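Amidohydrolase (Brucella melitensis biovar Abortus, PDB 4F0L) is a metal-dependent hydrolase of the amidohydrolase family that binds an iron(III) ion in its barrel and probably acts as a deaminase. Local coordinates at residues Pro237-Val242 and Asn377-Arg382; Gln268-Arg273 and Ala293-Gly298. All coordinates share one frame; numbering follows the deposited sequence.

Interaction 1: Pro237-Val242 and Asn377-Arg382. With FE (Fe (III) ion), chain E.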
ATOM      1  N   PRO B 237       8.167 -10.963 -28.118  1.00 18.66           N
ATOM      2  CA  PRO B 237       6.921 -11.006 -27.339  1.00 18.14           C
ATOM      3  C   PRO B 237       5.625 -10.504 -27.992  1.00 17.40           C
ATOM      4  O   PRO B 237       5.647  -9.610 -28.834  1.00 17.11           O
ATOM      5  CB  PRO B 237       7.235 -10.143 -26.103  1.00 17.04           C
ATOM      6  CG  PRO B 237       8.725 -10.242 -25.946  1.00 17.83           C
ATOM      7  CD  PRO B 237       9.268 -10.345 -27.362  1.00 18.57           C
ATOM      8  N   VAL B 238       4.517 -11.079 -27.538  1.00 16.95           N
ATOM      9  CA  VAL B 238       3.176 -10.582 -27.826  1.00 16.93           C
ATOM     10  C   VAL B 238       2.453 -10.319 -26.480  1.00 16.73           C
ATOM     11  O   VAL B 238       2.346 -11.217 -25.650  1.00 17.42           O
ATOM     12  CB  VAL B 238       2.377 -11.616 -28.623  1.00 17.54           C
ATOM     13  CG1 VAL B 238       0.940 -11.126 -28.910  1.00 17.31           C
ATOM     14  CG2 VAL B 238       3.123 -11.998 -29.899  1.00 17.64           C
ATOM     15  N   HIS B 239       1.996  -9.093 -26.273  1.00 16.14           N
ATOM     16  CA  HIS B 239       1.206  -8.721 -25.094  1.00 16.26           C
ATOM     17  C   HIS B 239      -0.171  -8.284 -25.509  1.00 16.94           C
ATOM     18  O   HIS B 239      -0.339  -7.677 -26.579  1.00 17.56           O
ATOM     19  CB  HIS B 239       1.875  -7.593 -24.344  1.00 15.06           C
ATOM     20  CG  HIS B 239       3.105  -8.000 -23.604  1.00 14.79           C
ATOM     21  ND1 HIS B 239       3.402  -7.511 -22.367  1.00 14.12           N
ATOM     22  CD2 HIS B 239       4.158  -8.828 -23.961  1.00 15.01           C
ATOM     23  CE1 HIS B 239       4.534  -8.047 -21.943  1.00 14.07           C
ATOM     24  NE2 HIS B 239       5.011  -8.852 -22.909  1.00 15.02           N
ATOM     25  N   ILE B 240      -1.158  -8.581 -24.675  1.00 17.46           N
ATOM     26  CA  ILE B 240      -2.555  -8.221 -24.945  1.00 18.35           C
ATOM     27  C   ILE B 240      -3.306  -8.071 -23.641  1.00 18.28           C
ATOM     28  O   ILE B 240      -3.129  -8.888 -22.758  1.00 17.75           O
ATOM     29  CB  ILE B 240      -3.224  -9.303 -25.839  1.00 18.95           C
ATOM     30  CG1 ILE B 240      -4.678  -8.964 -26.155  1.00 19.80           C
ATOM     31  CG2 ILE B 240      -3.154 -10.686 -25.195  1.00 19.23           C
ATOM     32  CD1 ILE B 240      -5.219  -9.637 -27.401  1.00 19.93           C
ATOM     33  N   HIS B 241      -4.168  -7.053 -23.522  1.00 19.24           N
ATOM     34  CA  HIS B 241      -5.088  -6.961 -22.378  1.00 20.60           C
ATOM     35  C   HIS B 241      -6.147  -8.013 -22.555  1.00 21.00           C
ATOM     36  O   HIS B 241      -6.778  -8.070 -23.598  1.00 20.71           O
ATOM     37  CB  HIS B 241      -5.858  -5.618 -22.301  1.00 22.49           C
ATOM     38  CG  HIS B 241      -5.028  -4.398 -21.951  1.00 24.02           C
ATOM     39  ND1 HIS B 241      -5.009  -3.284 -22.730  1.00 26.21           N
ATOM     40  CD2 HIS B 241      -4.259  -4.096 -20.817  1.00 25.34           C
ATOM     41  CE1 HIS B 241      -4.212  -2.340 -22.146  1.00 25.92           C
ATOM     42  NE2 HIS B 241      -3.756  -2.844 -20.983  1.00 25.38           N
ATOM     43  N   VAL B 242      -6.405  -8.831 -21.542  1.00 19.41           N
ATOM     44  CA  VAL B 242      -7.525  -9.749 -21.638  1.00 20.02           C
ATOM     45  C   VAL B 242      -8.251 -10.013 -20.290  1.00 19.93           C
ATOM     46  O   VAL B 242      -7.629 -10.173 -19.228  1.00 20.16           O
ATOM     47  CB  VAL B 242      -7.081 -11.061 -22.354  1.00 20.65           C
ATOM     48  CG1 VAL B 242      -6.014 -11.791 -21.561  1.00 20.73           C
ATOM     49  CG2 VAL B 242      -8.272 -11.948 -22.575  1.00 21.44           C
ATOM     50  N   ASN B 377      10.837 -11.321 -16.509  1.00 13.78           N
ATOM     51  CA  ASN B 377      11.891 -11.385 -17.541  1.00 13.98           C
ATOM     52  C   ASN B 377      11.472 -12.214 -18.764  1.00 14.40           C
ATOM     53  O   ASN B 377      11.812 -11.863 -19.870  1.00 14.40           O
ATOM     54  CB  ASN B 377      13.212 -11.841 -16.942  1.00 13.72           C
ATOM     55  CG  ASN B 377      13.938 -10.699 -16.283  1.00 13.33           C
ATOM     56  OD1 ASN B 377      13.733  -9.535 -16.658  1.00 12.85           O
ATOM     57  ND2 ASN B 377      14.779 -11.003 -15.268  1.00 13.24           N
ATOM     58  N   ILE B 378      10.702 -13.287 -18.554  1.00 14.67           N
ATOM     59  CA  ILE B 378      10.182 -14.071 -19.680  1.00 15.36           C
ATOM     60  C   ILE B 378       9.236 -13.212 -20.549  1.00 15.68           C
ATOM     61  O   ILE B 378       9.399 -13.154 -21.757  1.00 15.98           O
ATOM     62  CB  ILE B 378       9.497 -15.386 -19.209  1.00 15.86           C
ATOM     63  CG1 ILE B 378      10.528 -16.362 -18.571  1.00 15.87           C
ATOM     64  CG2 ILE B 378       8.700 -16.024 -20.358  1.00 16.40           C
ATOM     65  CD1 ILE B 378       9.908 -17.460 -17.695  1.00 16.60           C
ATOM     66  N   ALA B 379       8.278 -12.518 -19.920  1.00 15.73           N
ATOM     67  CA  ALA B 379       7.363 -11.611 -20.657  1.00 16.01           C
ATOM     68  C   ALA B 379       8.107 -10.514 -21.398  1.00 15.97           C
ATOM     69  O   ALA B 379       7.601  -9.973 -22.402  1.00 16.43           O
ATOM     70  CB  ALA B 379       6.338 -10.966 -19.707  1.00 15.74           C
ATOM     71  N   MET B 380       9.273 -10.125 -20.877  1.00 15.55           N
ATOM     72  CA  MET B 380      10.041  -9.032 -21.488  1.00 15.68           C
ATOM     73  C   MET B 380      10.941  -9.553 -22.639  1.00 16.47           C
ATOM     74  O   MET B 380      11.629  -8.761 -23.276  1.00 16.32           O
ATOM     75  CB  MET B 380      10.916  -8.321 -20.461  1.00 14.98           C
ATOM     76  CG  MET B 380      10.172  -7.561 -19.371  1.00 14.75           C
ATOM     77  SD  MET B 380       9.174  -6.194 -19.916  1.00 15.26           S
ATOM     78  CE  MET B 380       7.723  -7.042 -20.559  1.00 15.40           C
ATOM     79  N   GLY B 381      10.941 -10.860 -22.890  1.00 16.78           N
ATOM     80  CA  GLY B 381      11.802 -11.445 -23.911  1.00 17.54           C
ATOM     81  C   GLY B 381      13.252 -11.574 -23.482  1.00 17.66           C
ATOM     82  O   GLY B 381      14.145 -11.614 -24.324  1.00 17.89           O
ATOM     83  N   ARG B 382      13.494 -11.646 -22.172  1.00 17.59           N
ATOM     84  CA  ARG B 382      14.839 -11.655 -21.627  1.00 17.26           C
ATOM     85  C   ARG B 382      14.982 -12.818 -20.615  1.00 18.00           C
ATOM     86  O   ARG B 382      15.303 -12.593 -19.447  1.00 16.97           O
ATOM     87  CB  ARG B 382      15.107 -10.342 -20.905  1.00 17.02           C
ATOM     88  CG  ARG B 382      15.117  -9.076 -21.777  1.00 17.05           C
ATOM     89  CD  ARG B 382      16.329  -9.012 -22.703  1.00 17.14           C
ATOM     90  NE  ARG B 382      17.556  -9.108 -21.922  1.00 17.39           N
ATOM     91  CZ  ARG B 382      18.793  -8.943 -22.397  1.00 17.64           C
ATOM     92  NH1 ARG B 382      19.007  -8.631 -23.673  1.00 18.19           N
ATOM     93  NH2 ARG B 382      19.830  -9.072 -21.575  1.00 17.73           N
TER
HETATM   94 FE    FE E 501      -2.907  -1.478 -19.261  1.00 32.76          FE
HETATM   95  O   HOH W   1      -4.454  -2.203 -17.915  1.00 25.98           O
HETATM   96  O   HOH W   2      -4.625   0.013 -19.299  1.00 32.69           O

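Interaction 2: Gln268-Arg273 and Ala293-Gly298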
ATOM      1  N   GLN B 268      -5.348 -18.837 -31.099  1.00 34.99           N
ATOM      2  CA  GLN B 268      -3.944 -18.516 -31.303  1.00 34.67           C
ATOM      3  C   GLN B 268      -3.115 -19.610 -30.651  1.00 35.83           C
ATOM      4  O   GLN B 268      -3.549 -20.261 -29.699  1.00 34.58           O
ATOM      5  CB  GLN B 268      -3.614 -17.152 -30.698  1.00 33.85           C
ATOM      6  CG  GLN B 268      -4.236 -15.973 -31.425  1.00 33.65           C
ATOM      7  CD  GLN B 268      -3.629 -15.743 -32.806  1.00 35.57           C
ATOM      8  OE1 GLN B 268      -2.436 -15.978 -33.028  1.00 37.38           O
ATOM      9  NE2 GLN B 268      -4.453 -15.298 -33.748  1.00 35.04           N
ATOM     10  N   ASP B 269      -1.921 -19.818 -31.188  1.00 37.58           N
ATOM     11  CA  ASP B 269      -0.937 -20.720 -30.583  1.00 38.31           C
ATOM     12  C   ASP B 269      -0.253 -20.028 -29.389  1.00 33.95           C
ATOM     13  O   ASP B 269       0.856 -19.492 -29.525  1.00 35.94           O
ATOM     14  CB  ASP B 269       0.101 -21.102 -31.652  1.00 40.58           C
ATOM     15  CG  ASP B 269       1.047 -22.195 -31.191  1.00 43.58           C
ATOM     16  OD1 ASP B 269       0.701 -22.942 -30.247  1.00 43.42           O
ATOM     17  OD2 ASP B 269       2.145 -22.304 -31.782  1.00 47.20           O
ATOM     18  N   VAL B 270      -0.908 -20.016 -28.232  1.00 30.80           N
ATOM     19  CA  VAL B 270      -0.417 -19.233 -27.075  1.00 27.71           C
ATOM     20  C   VAL B 270       0.726 -19.992 -26.414  1.00 27.14           C
ATOM     21  O   VAL B 270       0.606 -21.171 -26.161  1.00 27.26           O
ATOM     22  CB  VAL B 270      -1.549 -18.933 -26.074  1.00 26.26           C
ATOM     23  CG1 VAL B 270      -1.046 -18.164 -24.840  1.00 25.41           C
ATOM     24  CG2 VAL B 270      -2.650 -18.126 -26.757  1.00 25.96           C
ATOM     25  N   THR B 271       1.846 -19.320 -26.179  1.00 26.17           N
ATOM     26  CA  THR B 271       3.033 -19.916 -25.527  1.00 26.15           C
ATOM     27  C   THR B 271       3.638 -18.882 -24.544  1.00 24.91           C
ATOM     28  O   THR B 271       3.036 -17.861 -24.304  1.00 23.49           O
ATOM     29  CB  THR B 271       4.103 -20.298 -26.561  1.00 27.43           C
ATOM     30  OG1 THR B 271       4.548 -19.106 -27.199  1.00 28.32           O
ATOM     31  CG2 THR B 271       3.594 -21.249 -27.615  1.00 28.54           C
ATOM     32  N   ALA B 272       4.830 -19.163 -24.009  1.00 25.63           N
ATOM     33  CA  ALA B 272       5.593 -18.240 -23.172  1.00 24.65           C
ATOM     34  C   ALA B 272       5.981 -16.950 -23.913  1.00 24.08           C
ATOM     35  O   ALA B 272       6.457 -15.993 -23.303  1.00 23.62           O
ATOM     36  CB  ALA B 272       6.845 -18.947 -22.610  1.00 24.45           C
ATOM     37  N   ARG B 273       5.773 -16.927 -25.230  1.00 24.32           N
ATOM     38  CA  ARG B 273       5.965 -15.715 -26.030  1.00 23.33           C
ATOM     39  C   ARG B 273       4.906 -14.660 -25.645  1.00 21.61           C
ATOM     40  O   ARG B 273       5.103 -13.458 -25.862  1.00 20.03           O
ATOM     41  CB  ARG B 273       5.857 -16.110 -27.514  1.00 24.84           C
ATOM     42  CG  ARG B 273       6.024 -15.023 -28.533  1.00 25.21           C
ATOM     43  CD  ARG B 273       5.546 -15.495 -29.915  1.00 26.22           C
ATOM     44  NE  ARG B 273       5.605 -14.349 -30.811  1.00 26.90           N
ATOM     45  CZ  ARG B 273       4.783 -14.092 -31.811  1.00 27.07           C
ATOM     46  NH1 ARG B 273       3.811 -14.922 -32.126  1.00 26.86           N
ATOM     47  NH2 ARG B 273       4.954 -12.965 -32.498  1.00 28.02           N
ATOM     48  N   ALA B 293      -0.225 -23.719 -21.214  1.00 27.64           N
ATOM     49  CA  ALA B 293       0.282 -23.123 -22.457  1.00 28.11           C
ATOM     50  C   ALA B 293       1.583 -22.354 -22.238  1.00 27.76           C
ATOM     51  O   ALA B 293       2.341 -22.167 -23.186  1.00 29.24           O
ATOM     52  CB  ALA B 293      -0.745 -22.206 -23.062  1.00 27.94           C
ATOM     53  N   GLY B 294       1.839 -21.908 -21.008  1.00 26.26           N
ATOM     54  CA  GLY B 294       3.077 -21.200 -20.674  1.00 25.21           C
ATOM     55  C   GLY B 294       3.000 -19.684 -20.769  1.00 23.68           C
ATOM     56  O   GLY B 294       4.017 -19.004 -20.605  1.00 23.16           O
ATOM     57  N   ALA B 295       1.804 -19.147 -21.046  1.00 22.63           N
ATOM     58  CA  ALA B 295       1.591 -17.702 -21.146  1.00 21.34           C
ATOM     59  C   ALA B 295       1.873 -17.069 -19.802  1.00 19.82           C
ATOM     60  O   ALA B 295       1.542 -17.631 -18.782  1.00 20.42           O
ATOM     61  CB  ALA B 295       0.158 -17.401 -21.556  1.00 21.55           C
ATOM     62  N   ILE B 296       2.517 -15.907 -19.804  1.00 18.44           N
ATOM     63  CA  ILE B 296       2.824 -15.212 -18.556  1.00 16.99           C
ATOM     64  C   ILE B 296       1.664 -14.309 -18.180  1.00 16.15           C
ATOM     65  O   ILE B 296       1.165 -13.567 -19.042  1.00 15.85           O
ATOM     66  CB  ILE B 296       4.049 -14.312 -18.696  1.00 16.63           C
ATOM     67  CG1 ILE B 296       5.266 -15.135 -19.138  1.00 16.96           C
ATOM     68  CG2 ILE B 296       4.278 -13.542 -17.384  1.00 15.36           C
ATOM     69  CD1 ILE B 296       5.599 -16.290 -18.219  1.00 16.79           C
ATOM     70  N   ALA B 297       1.234 -14.368 -16.914  1.00 15.54           N
ATOM     71  CA  ALA B 297       0.198 -13.471 -16.403  1.00 15.37           C
ATOM     72  C   ALA B 297       0.804 -12.110 -16.104  1.00 14.84           C
ATOM     73  O   ALA B 297       1.694 -12.015 -15.249  1.00 15.21           O
ATOM     74  CB  ALA B 297      -0.460 -14.061 -15.134  1.00 14.59           C
ATOM     75  N   GLY B 298       0.363 -11.071 -16.803  1.00 15.22           N
ATOM     76  CA  GLY B 298       0.864  -9.715 -16.584  1.00 14.65           C
ATOM     77  C   GLY B 298      -0.010  -9.039 -15.553  1.00 14.98           C
ATOM     78  O   GLY B 298      -0.986  -8.370 -15.903  1.00 15.70           O
TER

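Interaction 1: Pro237-Val242 and Asn377-Arg382
Inside the TIM-type barrel of the amidohydrolase fold, strand 238-242 meets the C-terminal end of helix 364-379 through H239, whose imidazole donates a hydrogen bond to the backbone of A379. The NE2-H of H239 reaches A379 O at 2.9 Å in a nearly straight bond (163° at the hydrogen), with the oxygen lying in the plane of the ring. On the acceptor side the donor is tilted 34° out of the carbonyl plane. With CG of H239 placed anti to its carbonyl carbon (chi1 -72°), the ring extends from the strand toward the helix end. The M380 side chain, bent at chi2 and chi3, brings its methyl CE back to CE1 of H239 at 3.6 Å, and the two side chains cross at about a right angle. The helix finishes in a Schellman motif, with G381 at positive phi, and P237 CG packs against this turn, 3.8 Å from G381 N. Two residues along the strand, H241 enters the iron(III) site it shares with H65, H67 and D329. There, H241 NE2 binds the metal at 2.4 Å, and two waters join the coordination, the nearer with its oxygen 2.2 Å from the iron.

Interaction 2: Gln268-Arg273 and Ala293-Gly298
With chi1 of V270 at 178°, CG1 lies opposite the backbone N and is directed onto the methyl CB of A295, 3.6 Å away, the closest approach of one side chain to another across the contact. A293 places its CB 3.5 Å from V270 O. T271 meets the other segment chiefly through its backbone, whereas A272 uses its backbone and its CB, which reaches G294 O. Three CA-H...O contacts link the two segments: T271 CA faces A293 O at 3.3 Å, with 159° at the hydrogen, A272 CA lies 3.1 Å from G294 O, and A295 CA is 3.5 Å from T271 O. The last two are more bent. G294, at positive phi in a Schellman motif, turns the chain out of helix 284-293. On the facing loop, chi1 of 63° folds T271 OG1 back to accept from R273 N at 3.2 Å, an ST turn just before strand 274-276. R273 then directs its guanidinium to the carbonyl oxygens of T230, L233 and A236. The contact thus lies where two consecutive helix-to-strand connections enter the parallel sheet: I296 makes backbone hydrogen bonds with W274 and L276 of neighbouring strand 274-276, A295 packs on M290 of helix 284-293, and A272 touches I378 of helix 364-379.

In the fold
Both interactions gather around the parallel sheet that carries strands 238-242, 274-276 and 296-299, and interaction 2 is nested within the loop that interaction 1 closes along the chain. Interaction 1 is buried and includes an iron ligand, and it depends on a directed imidazole-to-carbonyl bond; interaction 2, farther from the centre of the chain and partly exposed, relies on small apolar groups and CA-H...O approaches. They meet directly: V238 N lies 3.0 Å from R273 O, probably a hydrogen bond from the start of strand 238-242 to the residue just before strand 274-276, and I378 CG2 packs on I296 CG1. Helix 364-379 therefore contacts both, and each includes a Schellman turn at a helix end.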